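Local coordinates for protein transcriptional regulator (LacI family) (Clostridium acetobutylicum ATCC 824, PDB 3G85) that probably acts as a LacI-family, DNA-binding transcription regulator, whose periplasmic-binding-protein-like core would be expected to sense a small effector molecule, at residues Ser105-Asp110 with Thr268-Asp273; Tyr112-Lys117 with Thr239-Pro244; Ala15-Ser20 with Cys50-Asp55; Leu192-Asp197 with Ile218-Ile223; Glu116-Leu121 with Lys147-Thr152. All blocks are in the same frame, centred on the assembly; numbering follows the deposited sequence.

Interactions 1, 3 and 4 are parallel strand pairs; interactions 2 and 5 pack one helix, 111-124, against a strand and against a second helix. Interactions 1 and 3, only partly buried, lie in the same sheet and involve its two outermost strands, 269-272 and 46-52, so exposed residues and water-bridged hydroxyls appear in both. Interaction 4, buried like 2 and 5, lies in the other sheet and is almost wholly apolar between its backbone bonds. Interaction 2 adjoins it through neighbouring strands 239-242 and 219-224, whereas interaction 5 touches it through Phe149 and Ala118. The salt bridge from Lys117 to Asp273 ties interaction 1 to the shared helix of interactions 2 and 5.

Interaction 1 of 5, residues Ser105-Asp110 with Thr268-Asp273; sequences SSVNVD and TSILFD
The ring of Phe272 has Asn108 O at its edge, close to the ring plane and 3.7 Å from CD2, while the methyl Val107 CG1 comes in obliquely to CE2 at 3.6 Å. Val107 CG1 stands anti to the backbone N (chi1 176°), which carries this methyl to the ring. Beyond the pair, Met248 and Thr251 of helix 245-260 also pack on Phe272. Val109 and Ile270 share this side of the sheet, and Val109 CG2 rests 3.5 Å from Phe272 O.

The other side bears Ser106, Asn108, Ser269 and Leu271. Here Leu271 turns its end back to the facing strand, CD1 lying 3.5 Å from Val109 C. One water accepts from both Ser106 OG and Ser269 OG at 2.7 Å each, joining two hydroxyls that do not meet directly.

Between the strands, backbone N-H groups alternate from Ser106, Ile270, Asn108 and Phe272 to Asp110; the bond from Phe272 N to Asn108 O is 2.8 Å long and almost straight (176°). At the start, the Ser105 side chain takes over: Thr268 N donates to Ser105 OG over 3.0 Å, and that hydroxyl is also bonded to Asn266. At the far end Asp110 is the N-cap of helix 111-124, with Lys113 as its salt-bridge partner.

Strand 269-272 thus lies parallel to 105-109 as one of the two outermost strands of a six-stranded parallel sheet, added by a chain that has returned from the second lobe. Such a late return to the first sheet is a hallmark of the two-lobed type I periplasmic-binding-protein fold.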
# COMPACT_ATOMS: atom_id res chain seq x y z
N SER A 105 7.21 12.73 12.08
CA SER A 105 5.87 12.18 12.30
C SER A 105 5.44 11.36 11.06
O SER A 105 5.94 11.56 9.91
CB SER A 105 4.87 13.30 12.62
OG SER A 105 5.25 14.02 13.82
N SER A 106 4.55 10.41 11.29
CA SER A 106 4.19 9.47 10.25
C SER A 106 2.77 8.96 10.44
O SER A 106 2.24 8.94 11.56
CB SER A 106 5.18 8.30 10.19
OG SER A 106 5.18 7.54 11.40
N VAL A 107 2.15 8.57 9.31
CA VAL A 107 0.88 7.86 9.33
C VAL A 107 1.13 6.54 8.57
O VAL A 107 1.50 6.55 7.38
CB VAL A 107 -0.26 8.73 8.66
CG1 VAL A 107 -1.56 8.00 8.56
CG2 VAL A 107 -0.51 10.03 9.46
N ASN A 108 0.98 5.42 9.27
CA ASN A 108 1.43 4.11 8.77
C ASN A 108 0.34 3.09 8.93
O ASN A 108 -0.68 3.35 9.57
CB ASN A 108 2.66 3.60 9.53
CG ASN A 108 3.78 4.64 9.66
OD1 ASN A 108 4.43 4.72 10.71
ND2 ASN A 108 4.00 5.43 8.65
N VAL A 109 0.52 1.92 8.32
CA VAL A 109 -0.43 0.84 8.53
C VAL A 109 0.39 -0.32 9.09
O VAL A 109 1.60 -0.40 8.89
CB VAL A 109 -1.24 0.52 7.24
CG1 VAL A 109 -0.30 -0.08 6.17
CG2 VAL A 109 -2.46 -0.40 7.53
N ASP A 110 -0.23 -1.22 9.85
CA ASP A 110 0.56 -2.37 10.36
C ASP A 110 0.72 -3.44 9.29
O ASP A 110 -0.12 -4.32 9.14
CB ASP A 110 -0.01 -2.96 11.64
CG ASP A 110 1.04 -3.86 12.37
OD1 ASP A 110 1.88 -4.52 11.70
OD2 ASP A 110 1.04 -3.91 13.62
N THR A 268 5.22 12.03 16.05
CA THR A 268 3.92 11.47 16.36
C THR A 268 3.63 10.41 15.29
O THR A 268 3.80 10.66 14.09
CB THR A 268 2.86 12.59 16.40
OG1 THR A 268 3.06 13.37 17.60
CG2 THR A 268 1.44 12.01 16.37
N SER A 269 3.23 9.22 15.71
CA SER A 269 3.17 8.07 14.81
C SER A 269 1.79 7.45 14.98
O SER A 269 1.49 6.89 16.04
CB SER A 269 4.27 7.06 15.14
OG SER A 269 5.53 7.73 15.20
N ILE A 270 0.95 7.61 13.96
CA ILE A 270 -0.37 6.99 13.93
C ILE A 270 -0.28 5.68 13.16
O ILE A 270 0.20 5.65 12.01
CB ILE A 270 -1.43 7.88 13.25
CG1 ILE A 270 -1.39 9.32 13.78
CG2 ILE A 270 -2.83 7.27 13.43
CD1 ILE A 270 -1.32 9.41 15.33
N LEU A 271 -0.76 4.62 13.79
CA LEU A 271 -0.71 3.32 13.20
C LEU A 271 -2.13 2.81 12.90
O LEU A 271 -2.90 2.58 13.82
CB LEU A 271 0.04 2.35 14.12
CG LEU A 271 0.38 0.99 13.52
CD1 LEU A 271 1.29 1.06 12.23
CD2 LEU A 271 1.01 0.06 14.58
N PHE A 272 -2.47 2.66 11.62
CA PHE A 272 -3.78 2.16 11.22
C PHE A 272 -3.82 0.67 11.18
O PHE A 272 -2.78 -0.00 10.96
CB PHE A 272 -4.19 2.67 9.82
CG PHE A 272 -4.74 4.07 9.84
CD1 PHE A 272 -6.09 4.29 9.60
CD2 PHE A 272 -3.90 5.15 10.14
CE1 PHE A 272 -6.60 5.58 9.62
CE2 PHE A 272 -4.39 6.45 10.16
CZ PHE A 272 -5.74 6.66 9.91
N ASP A 273 -5.03 0.14 11.33
CA ASP A 273 -5.26 -1.27 11.10
C ASP A 273 -5.67 -1.41 9.63
O ASP A 273 -6.56 -0.69 9.19
CB ASP A 273 -6.42 -1.77 11.97
CG ASP A 273 -6.83 -3.22 11.61
OD1 ASP A 273 -6.08 -4.15 11.93
OD2 ASP A 273 -7.89 -3.44 10.96
O HOH W 1 7.05 8.52 13.06

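Interaction 2 of 5, residues Tyr112-Lys117 with Thr239-Pro244; sequences YKMGEK and TIVDIP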
# COMPACT_ATOMS: atom_id res chain seq x y z
N TYR A 112 3.04 -5.90 8.56
CA TYR A 112 3.17 -7.30 8.94
C TYR A 112 1.80 -7.91 9.28
O TYR A 112 1.48 -8.99 8.79
CB TYR A 112 4.17 -7.42 10.08
CG TYR A 112 4.51 -8.87 10.42
CD1 TYR A 112 5.66 -9.47 9.89
CD2 TYR A 112 3.67 -9.63 11.25
CE1 TYR A 112 5.97 -10.80 10.19
CE2 TYR A 112 3.99 -10.94 11.56
CZ TYR A 112 5.14 -11.52 11.03
OH TYR A 112 5.44 -12.84 11.34
N LYS A 113 1.00 -7.25 10.11
CA LYS A 113 -0.31 -7.78 10.45
C LYS A 113 -1.26 -7.93 9.26
O LYS A 113 -2.13 -8.79 9.29
CB LYS A 113 -1.03 -7.00 11.57
CG LYS A 113 -0.40 -7.17 12.96
CD LYS A 113 -1.28 -6.47 13.99
CE LYS A 113 -0.77 -6.72 15.42
NZ LYS A 113 0.54 -6.02 15.62
N MSE A 114 -1.14 -7.07 8.25
CA MSE A 114 -1.94 -7.29 7.03
C MSE A 114 -1.64 -8.64 6.35
O MSE A 114 -2.56 -9.38 6.00
CB MSE A 114 -1.70 -6.16 6.03
CG MSE A 114 -2.26 -4.81 6.54
SE MSE A 114 -1.95 -3.42 5.22
CE MSE A 114 -3.30 -3.94 3.89
N GLY A 115 -0.35 -8.92 6.14
CA GLY A 115 0.05 -10.24 5.59
C GLY A 115 -0.44 -11.37 6.48
O GLY A 115 -0.95 -12.40 6.01
N GLU A 116 -0.26 -11.18 7.78
CA GLU A 116 -0.75 -12.14 8.75
C GLU A 116 -2.25 -12.43 8.61
O GLU A 116 -2.66 -13.59 8.62
CB GLU A 116 -0.40 -11.66 10.15
CG GLU A 116 -0.80 -12.58 11.30
CD GLU A 116 -0.35 -12.00 12.63
OE1 GLU A 116 -0.77 -10.88 12.98
OE2 GLU A 116 0.46 -12.66 13.32
N LYS A 117 -3.10 -11.40 8.50
CA LYS A 117 -4.53 -11.64 8.29
C LYS A 117 -4.81 -12.46 7.03
O LYS A 117 -5.75 -13.26 7.04
CB LYS A 117 -5.33 -10.33 8.19
CG LYS A 117 -5.31 -9.44 9.43
CD LYS A 117 -6.29 -8.26 9.27
CE LYS A 117 -5.95 -7.19 10.32
NZ LYS A 117 -6.88 -6.03 10.28
N THR A 239 -11.57 -11.00 -2.06
CA THR A 239 -11.27 -10.65 -0.68
C THR A 239 -9.96 -9.91 -0.59
O THR A 239 -8.97 -10.31 -1.19
CB THR A 239 -11.24 -11.90 0.21
OG1 THR A 239 -12.59 -12.35 0.36
CG2 THR A 239 -10.63 -11.57 1.59
N ILE A 240 -9.98 -8.81 0.16
CA ILE A 240 -8.78 -8.00 0.33
C ILE A 240 -8.42 -7.66 1.78
O ILE A 240 -9.27 -7.65 2.68
CB ILE A 240 -8.88 -6.65 -0.43
CG1 ILE A 240 -10.00 -5.76 0.20
CG2 ILE A 240 -9.08 -6.86 -1.94
CD1 ILE A 240 -10.08 -4.33 -0.43
N VAL A 241 -7.14 -7.38 1.98
CA VAL A 241 -6.68 -6.74 3.19
C VAL A 241 -6.29 -5.32 2.71
O VAL A 241 -5.38 -5.15 1.89
CB VAL A 241 -5.52 -7.47 3.89
CG1 VAL A 241 -5.35 -6.84 5.29
CG2 VAL A 241 -5.83 -9.00 3.99
N ASP A 242 -7.04 -4.32 3.15
CA ASP A 242 -7.00 -3.02 2.50
C ASP A 242 -6.04 -2.09 3.20
O ASP A 242 -5.98 -2.06 4.44
CB ASP A 242 -8.40 -2.38 2.47
CG ASP A 242 -8.47 -1.14 1.60
OD1 ASP A 242 -7.96 -1.18 0.45
OD2 ASP A 242 -9.06 -0.12 2.05
N ILE A 243 -5.29 -1.35 2.41
CA ILE A 243 -4.54 -0.22 2.96
C ILE A 243 -5.54 0.95 2.95
O ILE A 243 -5.91 1.38 1.90
CB ILE A 243 -3.36 0.16 2.09
CG1 ILE A 243 -2.44 -1.03 1.86
CG2 ILE A 243 -2.55 1.27 2.77
CD1 ILE A 243 -1.21 -0.67 1.00
N PRO A 244 -5.93 1.46 4.13
CA PRO A 244 -7.00 2.49 4.25
C PRO A 244 -6.49 3.90 3.89
O PRO A 244 -6.42 4.81 4.73
CB PRO A 244 -7.46 2.35 5.71
CG PRO A 244 -6.14 1.88 6.46
CD PRO A 244 -5.35 1.06 5.43
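Apolar contacts dominate between Met114, a selenomethionine, and Val241, whose side chains slide past each other in opposite directions. Val241 CG1 lies 3.8 Å from Met114 CB and equally near its terminal CE. A bend at the last torsion of Met114 (chi3 74°) swings CE toward the strand, where it meets Ile243 CG1 at 3.7 Å; these two side chains cross at about a right angle. Lys117 adds a looser aliphatic touch, CD to Val241 CG1.

Contacts of carbon with backbone oxygen come next. The same CE lies 3.1 Å from Val241 O and 3.3 Å from Asp242 O, a tight fit of a methyl group against the strand's carbonyls.

Charged groups look outward from the contact. Lys117 NZ bridges to Asp273, and Asp242 OD2 pairs with both Arg228 and Arg29, the latter from helix 27-40.

Helix 112-117 runs nearly antiparallel to strand 239-242 (165°). The helix follows strand 105-109 of the first sheet, and the strand leads through Pro244 into helix 245-260, which packs on the first sheet. These are two of the three interlobe crossovers that characterise the type I periplasmic-binding-protein fold; a bound glycerol near Ile243 is consistent with a pocket there.

Interaction 3 of 5, residues Ala15-Ser20 with Cys50-Asp55; sequences ALYWSS and CPYKTD
Tyr52 and Tyr17 interlock on one side of the parallel strand pair in a beta-alpha-beta unit, strands 13-19 and 46-52 being joined through helix 27-40. The Tyr52 ring is the main bump on this side. Its CG sits between the backbone N and the carbonyl carbon (chi1 70°), which folds the ring over the neighbouring strand into the hollow between Tyr17 and Ser19. Ser19 CA lies over one face as a CH-pi contact, 3.9 Å from the ring centroid, and Tyr17 CB presses on Tyr52 CE1 at 3.5 Å. In return, Tyr52 CD1 stands at the edge of the Tyr17 ring.

One step back, Cys50 fills the next dip. Its SG hangs over the face of the Tyr17 ring, 4.6 Å from the centroid and 25° off the normal, a sulfur-aromatic contact, with Ala15 CB beside it; Cys50 CB reaches Tyr17 CE1 at 3.6 Å. Strand 71-74, next in the sheet, adds Ile74, which touches both Tyr17 and Tyr52.

On the reverse side, Trp18 leans away from Pro51 and meets Phe30 of helix 27-40 edge-to-face. Backbone bonds link Leu16 O, Trp18 N and Trp18 O with Cys50 and Tyr52, and fade into a weak one from Ser20 N to Tyr52 O.

Two waters bridge polar groups. One molecule joins Tyr17 O, Ser19 N and Tyr52 OH; another links Ser19 OG, which is also bonded to Asp21, to Asp55 N. Past the strand ends Ser20 OG accepts from Thr54 N at 3.0 Å with an N-H...O angle of 160°.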
# COMPACT_ATOMS: atom_id res chain seq x y z
N ALA A 15 1.81 20.25 0.60
CA ALA A 15 2.20 19.54 -0.62
C ALA A 15 2.24 18.02 -0.37
O ALA A 15 2.82 17.56 0.63
CB ALA A 15 3.56 20.03 -1.12
N LEU A 16 1.64 17.28 -1.30
CA LEU A 16 1.80 15.84 -1.32
C LEU A 16 2.86 15.54 -2.37
O LEU A 16 2.60 15.70 -3.57
CB LEU A 16 0.49 15.15 -1.69
CG LEU A 16 0.52 13.64 -1.84
CD1 LEU A 16 0.86 12.94 -0.50
CD2 LEU A 16 -0.81 13.17 -2.40
N TYR A 17 4.04 15.13 -1.91
CA TYR A 17 5.09 14.71 -2.84
C TYR A 17 4.86 13.26 -3.29
O TYR A 17 4.80 12.38 -2.45
CB TYR A 17 6.45 14.87 -2.20
CG TYR A 17 6.86 16.31 -2.20
CD1 TYR A 17 7.45 16.87 -3.33
CD2 TYR A 17 6.57 17.15 -1.11
CE1 TYR A 17 7.81 18.20 -3.38
CE2 TYR A 17 6.91 18.51 -1.12
CZ TYR A 17 7.53 19.03 -2.29
OH TYR A 17 7.88 20.35 -2.35
N TRP A 18 4.78 13.06 -4.61
CA TRP A 18 4.34 11.80 -5.22
C TRP A 18 5.45 11.22 -6.10
O TRP A 18 5.66 11.65 -7.25
CB TRP A 18 3.08 12.04 -6.08
CG TRP A 18 2.47 10.74 -6.53
CD1 TRP A 18 2.62 10.12 -7.73
CD2 TRP A 18 1.58 9.92 -5.75
NE1 TRP A 18 1.89 8.94 -7.75
CE2 TRP A 18 1.28 8.79 -6.53
CE3 TRP A 18 1.06 10.01 -4.44
CZ2 TRP A 18 0.40 7.79 -6.08
CZ3 TRP A 18 0.23 8.97 -3.97
CH2 TRP A 18 -0.09 7.88 -4.80
N SER A 19 6.18 10.26 -5.54
CA SER A 19 7.29 9.59 -6.25
C SER A 19 6.82 8.87 -7.55
O SER A 19 5.75 8.24 -7.59
CB SER A 19 7.94 8.60 -5.30
OG SER A 19 9.06 8.02 -5.93
N SER A 20 7.64 8.95 -8.59
CA SER A 20 7.33 8.29 -9.86
C SER A 20 7.31 6.74 -9.76
O SER A 20 6.77 6.06 -10.65
CB SER A 20 8.32 8.78 -10.95
OG SER A 20 9.61 8.31 -10.65
N CYS A 50 2.72 17.23 -5.94
CA CYS A 50 4.01 17.45 -6.59
C CYS A 50 4.64 16.10 -6.99
O CYS A 50 5.37 15.47 -6.19
CB CYS A 50 4.95 18.21 -5.64
SG CYS A 50 4.32 19.80 -5.11
N PRO A 51 4.38 15.67 -8.23
CA PRO A 51 5.05 14.49 -8.78
C PRO A 51 6.55 14.79 -8.84
O PRO A 51 6.94 15.90 -9.22
CB PRO A 51 4.48 14.40 -10.21
CG PRO A 51 3.18 15.14 -10.17
CD PRO A 51 3.46 16.29 -9.22
N TYR A 52 7.37 13.86 -8.40
CA TYR A 52 8.80 13.97 -8.58
C TYR A 52 9.38 12.62 -8.93
O TYR A 52 8.79 11.57 -8.66
CB TYR A 52 9.43 14.54 -7.30
CG TYR A 52 9.40 13.59 -6.14
CD1 TYR A 52 8.27 13.50 -5.32
CD2 TYR A 52 10.52 12.80 -5.82
CE1 TYR A 52 8.25 12.59 -4.24
CE2 TYR A 52 10.50 11.90 -4.76
CZ TYR A 52 9.36 11.82 -3.96
OH TYR A 52 9.32 10.95 -2.87
N LYS A 53 10.57 12.63 -9.53
CA LYS A 53 11.19 11.40 -9.97
C LYS A 53 11.79 10.64 -8.79
O LYS A 53 12.33 11.25 -7.89
CB LYS A 53 12.25 11.75 -11.03
CG LYS A 53 12.96 10.61 -11.68
CD LYS A 53 13.82 11.22 -12.83
CE LYS A 53 15.00 10.34 -13.23
NZ LYS A 53 14.60 8.90 -13.41
N THR A 54 11.66 9.32 -8.78
CA THR A 54 12.25 8.49 -7.73
C THR A 54 13.66 8.98 -7.37
O THR A 54 14.46 9.28 -8.25
CB THR A 54 12.36 7.01 -8.20
OG1 THR A 54 11.05 6.53 -8.53
CG2 THR A 54 12.97 6.14 -7.12
N ASP A 55 13.96 9.07 -6.07
CA ASP A 55 15.27 9.51 -5.58
C ASP A 55 15.59 10.99 -5.76
O ASP A 55 16.73 11.42 -5.48
CB ASP A 55 16.41 8.63 -6.15
CG ASP A 55 16.39 7.21 -5.60
OD1 ASP A 55 15.87 6.97 -4.48
OD2 ASP A 55 16.90 6.32 -6.28
O HOH W 2 6.62 10.02 -2.65
O HOH W 3 11.34 7.93 -4.56

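Interaction 4 of 5, residues Leu192-Asp197 with Ile218-Ile223; sequences LFCNSD and IEIVAI
Phe193 lays the far end of its ring obliquely across Ile223, CZ meeting CG1 at 3.7 Å and CE1 meeting CD1 at 3.9 Å. With CG anti to the backbone N (chi1 175°), the ring runs along the sheet toward Ile223 rather than ending over its direct partner Val221. It also stacks on Phe149 of helix 140-155, which covers this side together with helix 111-124.

The opposite side of the sheet is apolar. Leu192 and Ile220 lie side by side and point the same way, CD2 to CG1 at 4.2 Å, while Leu192 CB touches Ile218 CG2. Cys194 sets its SG 4.1 Å from Ile220 CG2 and its CB near that of Ala222. Helix 197-209 closes over this row through Val203, Ile199, Ile204 and Ala200.

Four backbone bonds join the strands: Leu192 N to Glu219 O, Val221 N to Leu192 O, Cys194 N to Val221 O and Ile223 N to Cys194 O. A CA-H...O contact, Ala222 CA to Cys194 O at 3.1 Å, fits between them.

Beyond the strand, Ser196 OG caps helix 197-209 at Ile199 N and is also hydrogen-bonded to Asn170; Asp197 OD1 accepts from Met225 N and Asn226 N. Polar side chains thus sit at both ends, Glu219 (paired with Lys125 and Tyr127) at the other; the buried middle of this beta-alpha-beta unit is apolar, its backbone groups paired across the two strands and with flanking strands.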
# COMPACT_ATOMS: atom_id res chain seq x y z
N LEU A 192 -3.97 -18.50 -2.99
CA LEU A 192 -3.11 -17.57 -3.67
C LEU A 192 -3.15 -16.20 -3.00
O LEU A 192 -4.21 -15.63 -2.86
CB LEU A 192 -3.52 -17.45 -5.16
CG LEU A 192 -2.74 -16.40 -5.97
CD1 LEU A 192 -1.26 -16.80 -6.16
CD2 LEU A 192 -3.41 -16.18 -7.32
N PHE A 193 -1.99 -15.71 -2.60
CA PHE A 193 -1.83 -14.35 -2.11
C PHE A 193 -1.29 -13.44 -3.22
O PHE A 193 -0.26 -13.75 -3.84
CB PHE A 193 -0.86 -14.37 -0.93
CG PHE A 193 -0.51 -13.01 -0.39
CD1 PHE A 193 -1.47 -12.23 0.29
CD2 PHE A 193 0.79 -12.54 -0.50
CE1 PHE A 193 -1.13 -11.01 0.84
CE2 PHE A 193 1.16 -11.27 0.06
CZ PHE A 193 0.18 -10.52 0.72
N CYS A 194 -1.96 -12.33 -3.48
CA CYS A 194 -1.42 -11.33 -4.43
C CYS A 194 -1.13 -10.06 -3.65
O CYS A 194 -1.98 -9.59 -2.92
CB CYS A 194 -2.42 -11.01 -5.54
SG CYS A 194 -2.90 -12.43 -6.56
N ASN A 195 0.07 -9.52 -3.80
CA ASN A 195 0.39 -8.35 -2.97
C ASN A 195 -0.07 -7.04 -3.62
O ASN A 195 0.31 -5.95 -3.16
CB ASN A 195 1.89 -8.33 -2.52
CG ASN A 195 2.86 -7.94 -3.64
OD1 ASN A 195 2.52 -7.94 -4.81
ND2 ASN A 195 4.10 -7.59 -3.25
N SER A 196 -0.88 -7.14 -4.67
CA SER A 196 -1.64 -5.96 -5.13
C SER A 196 -2.97 -6.42 -5.72
O SER A 196 -3.09 -7.55 -6.26
CB SER A 196 -0.84 -5.10 -6.13
OG SER A 196 -1.11 -5.43 -7.47
N ASP A 197 -3.98 -5.57 -5.60
CA ASP A 197 -5.29 -5.88 -6.20
C ASP A 197 -5.24 -5.84 -7.72
O ASP A 197 -5.97 -6.61 -8.34
CB ASP A 197 -6.38 -4.92 -5.71
CG ASP A 197 -6.05 -3.48 -6.04
OD1 ASP A 197 -5.04 -2.98 -5.50
OD2 ASP A 197 -6.74 -2.88 -6.91
N ILE A 218 -9.23 -22.39 -6.69
CA ILE A 218 -8.23 -21.44 -6.17
C ILE A 218 -8.92 -20.34 -5.38
O ILE A 218 -9.90 -19.74 -5.87
CB ILE A 218 -7.36 -20.79 -7.29
CG1 ILE A 218 -6.54 -21.86 -8.02
CG2 ILE A 218 -6.40 -19.71 -6.71
CD1 ILE A 218 -5.63 -21.33 -9.09
N GLU A 219 -8.44 -20.06 -4.17
CA GLU A 219 -8.97 -18.94 -3.39
C GLU A 219 -7.92 -17.82 -3.32
O GLU A 219 -6.76 -18.07 -3.10
CB GLU A 219 -9.37 -19.39 -1.99
CG GLU A 219 -10.28 -18.38 -1.35
CD GLU A 219 -10.97 -18.88 -0.09
OE1 GLU A 219 -11.14 -20.12 0.09
OE2 GLU A 219 -11.35 -18.02 0.72
N ILE A 220 -8.35 -16.57 -3.54
CA ILE A 220 -7.40 -15.46 -3.62
C ILE A 220 -7.62 -14.48 -2.48
O ILE A 220 -8.75 -14.19 -2.12
CB ILE A 220 -7.57 -14.69 -4.96
CG1 ILE A 220 -7.38 -15.65 -6.13
CG2 ILE A 220 -6.59 -13.47 -5.02
CD1 ILE A 220 -7.85 -15.13 -7.53
N VAL A 221 -6.54 -13.95 -1.93
CA VAL A 221 -6.61 -12.79 -1.04
C VAL A 221 -5.58 -11.83 -1.60
O VAL A 221 -4.49 -12.23 -1.98
CB VAL A 221 -6.24 -13.10 0.42
CG1 VAL A 221 -6.20 -11.79 1.28
CG2 VAL A 221 -7.29 -14.06 1.01
N ALA A 222 -5.96 -10.56 -1.71
CA ALA A 222 -5.03 -9.59 -2.29
C ALA A 222 -4.89 -8.42 -1.34
O ALA A 222 -5.78 -8.14 -0.57
CB ALA A 222 -5.56 -9.09 -3.60
N ILE A 223 -3.76 -7.73 -1.43
CA ILE A 223 -3.58 -6.46 -0.70
C ILE A 223 -4.27 -5.35 -1.50
O ILE A 223 -4.01 -5.18 -2.70
CB ILE A 223 -2.08 -6.12 -0.50
CG1 ILE A 223 -1.36 -7.21 0.33
CG2 ILE A 223 -1.91 -4.69 0.09
CD1 ILE A 223 -1.88 -7.30 1.79

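Interaction 5 of 5, residues Glu116-Leu121 with Lys147-Thr152; sequences EKASLL and KGFIET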
# COMPACT_ATOMS: atom_id res chain seq x y z
N GLU A 116 -0.26 -11.18 7.78
CA GLU A 116 -0.75 -12.14 8.75
C GLU A 116 -2.25 -12.43 8.61
O GLU A 116 -2.66 -13.59 8.62
CB GLU A 116 -0.40 -11.66 10.15
CG GLU A 116 -0.80 -12.58 11.30
CD GLU A 116 -0.35 -12.00 12.63
OE1 GLU A 116 -0.77 -10.88 12.98
OE2 GLU A 116 0.46 -12.66 13.32
N LYS A 117 -3.10 -11.40 8.50
CA LYS A 117 -4.53 -11.64 8.29
C LYS A 117 -4.81 -12.46 7.03
O LYS A 117 -5.75 -13.26 7.04
CB LYS A 117 -5.33 -10.33 8.19
CG LYS A 117 -5.31 -9.44 9.43
CD LYS A 117 -6.29 -8.26 9.27
CE LYS A 117 -5.95 -7.19 10.32
NZ LYS A 117 -6.88 -6.03 10.28
N ALA A 118 -4.08 -12.21 5.93
CA ALA A 118 -4.30 -12.97 4.70
C ALA A 118 -3.97 -14.45 4.96
O ALA A 118 -4.76 -15.34 4.63
CB ALA A 118 -3.46 -12.42 3.57
N SER A 119 -2.84 -14.69 5.61
CA SER A 119 -2.46 -16.06 5.98
C SER A 119 -3.45 -16.76 6.89
O SER A 119 -3.82 -17.92 6.64
CB SER A 119 -1.08 -16.08 6.63
OG SER A 119 -0.75 -17.44 6.91
N LEU A 120 -3.89 -16.07 7.95
CA LEU A 120 -4.86 -16.65 8.89
C LEU A 120 -6.20 -16.97 8.26
O LEU A 120 -6.89 -17.88 8.71
CB LEU A 120 -5.00 -15.78 10.16
CG LEU A 120 -3.72 -15.70 11.01
CD1 LEU A 120 -3.82 -14.68 12.15
CD2 LEU A 120 -3.25 -17.07 11.54
N LEU A 121 -6.59 -16.24 7.21
CA LEU A 121 -7.83 -16.58 6.50
C LEU A 121 -7.66 -17.96 5.85
O LEU A 121 -8.57 -18.80 5.89
CB LEU A 121 -8.16 -15.51 5.44
CG LEU A 121 -9.48 -15.67 4.65
CD1 LEU A 121 -9.99 -14.40 4.07
CD2 LEU A 121 -9.36 -16.69 3.53
N LYS A 147 6.41 -10.70 4.41
CA LYS A 147 6.96 -11.42 5.56
C LYS A 147 5.83 -11.84 6.49
O LYS A 147 5.81 -12.98 6.96
CB LYS A 147 7.96 -10.56 6.34
CG LYS A 147 9.22 -10.15 5.55
CD LYS A 147 10.22 -9.45 6.48
CE LYS A 147 11.57 -9.26 5.82
NZ LYS A 147 12.07 -7.92 6.25
N GLY A 148 4.88 -10.94 6.72
CA GLY A 148 3.71 -11.27 7.54
C GLY A 148 2.94 -12.48 6.99
O GLY A 148 2.53 -13.36 7.76
N PHE A 149 2.75 -12.52 5.67
CA PHE A 149 2.07 -13.64 5.04
C PHE A 149 2.89 -14.94 5.14
O PHE A 149 2.39 -15.97 5.58
CB PHE A 149 1.73 -13.36 3.56
CG PHE A 149 0.98 -14.48 2.89
CD1 PHE A 149 -0.37 -14.67 3.17
CD2 PHE A 149 1.62 -15.38 2.01
CE1 PHE A 149 -1.10 -15.69 2.58
CE2 PHE A 149 0.91 -16.45 1.43
CZ PHE A 149 -0.44 -16.62 1.71
N ILE A 150 4.14 -14.87 4.70
CA ILE A 150 5.04 -16.02 4.59
C ILE A 150 5.31 -16.66 5.96
O ILE A 150 5.13 -17.87 6.13
CB ILE A 150 6.36 -15.61 3.88
CG1 ILE A 150 6.10 -15.16 2.43
CG2 ILE A 150 7.40 -16.74 3.90
CD1 ILE A 150 5.19 -16.07 1.69
N GLU A 151 5.74 -15.85 6.92
CA GLU A 151 6.01 -16.29 8.29
C GLU A 151 4.77 -16.87 8.98
O GLU A 151 4.87 -17.85 9.71
CB GLU A 151 6.63 -15.18 9.14
CG GLU A 151 8.06 -14.80 8.68
CD GLU A 151 8.71 -13.64 9.43
OE1 GLU A 151 8.25 -13.25 10.54
OE2 GLU A 151 9.73 -13.12 8.91
N THR A 152 3.62 -16.25 8.74
CA THR A 152 2.38 -16.73 9.33
C THR A 152 1.98 -18.05 8.70
O THR A 152 1.42 -18.92 9.38
CB THR A 152 1.25 -15.66 9.25
OG1 THR A 152 1.71 -14.44 9.89
CG2 THR A 152 -0.02 -16.15 9.92
O HOH W 4 2.13 -14.51 12.56
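Thr152 aims at Glu116 and Ser119 through its first torsion (chi1 -56°), which puts OG1 anti to the carbonyl carbon and CG2 anti to the backbone N. The hydroxyl OG1 lies against Glu116 CG at 3.4 Å, the two side chains crossing at about a right angle. The methyl CG2 wedges between Ser119 and Leu120, 3.5 Å from Ser119 CB, tighter than usual for two carbons, and 3.7 Å from Leu120 CD2.

Thr152 OG1 donates back to Gly148 O, a carbonyl that also accepts from Thr152 N. A water then gives one hydrogen bond to Thr152 OG1 and another to Glu116 OE2 (2.6 Å), linking the helices indirectly.

Gly148 has no side chain, and its CA comes within 4.7 Å of Glu116 CA. Phe149 reaches across from beside it: Ser119 N is at the ring edge, 3.5 Å from CD1, and Ala118 CB touches the same carbon.

The segments cross at -36° with axes 7.5 Å apart. The two helices lie side by side on one face of the second sheet, Phe149 resting on Phe193, Ala118 and Leu121 on Val221 of strand 219-224, and Leu121 also on Leu276 of strand 276-277.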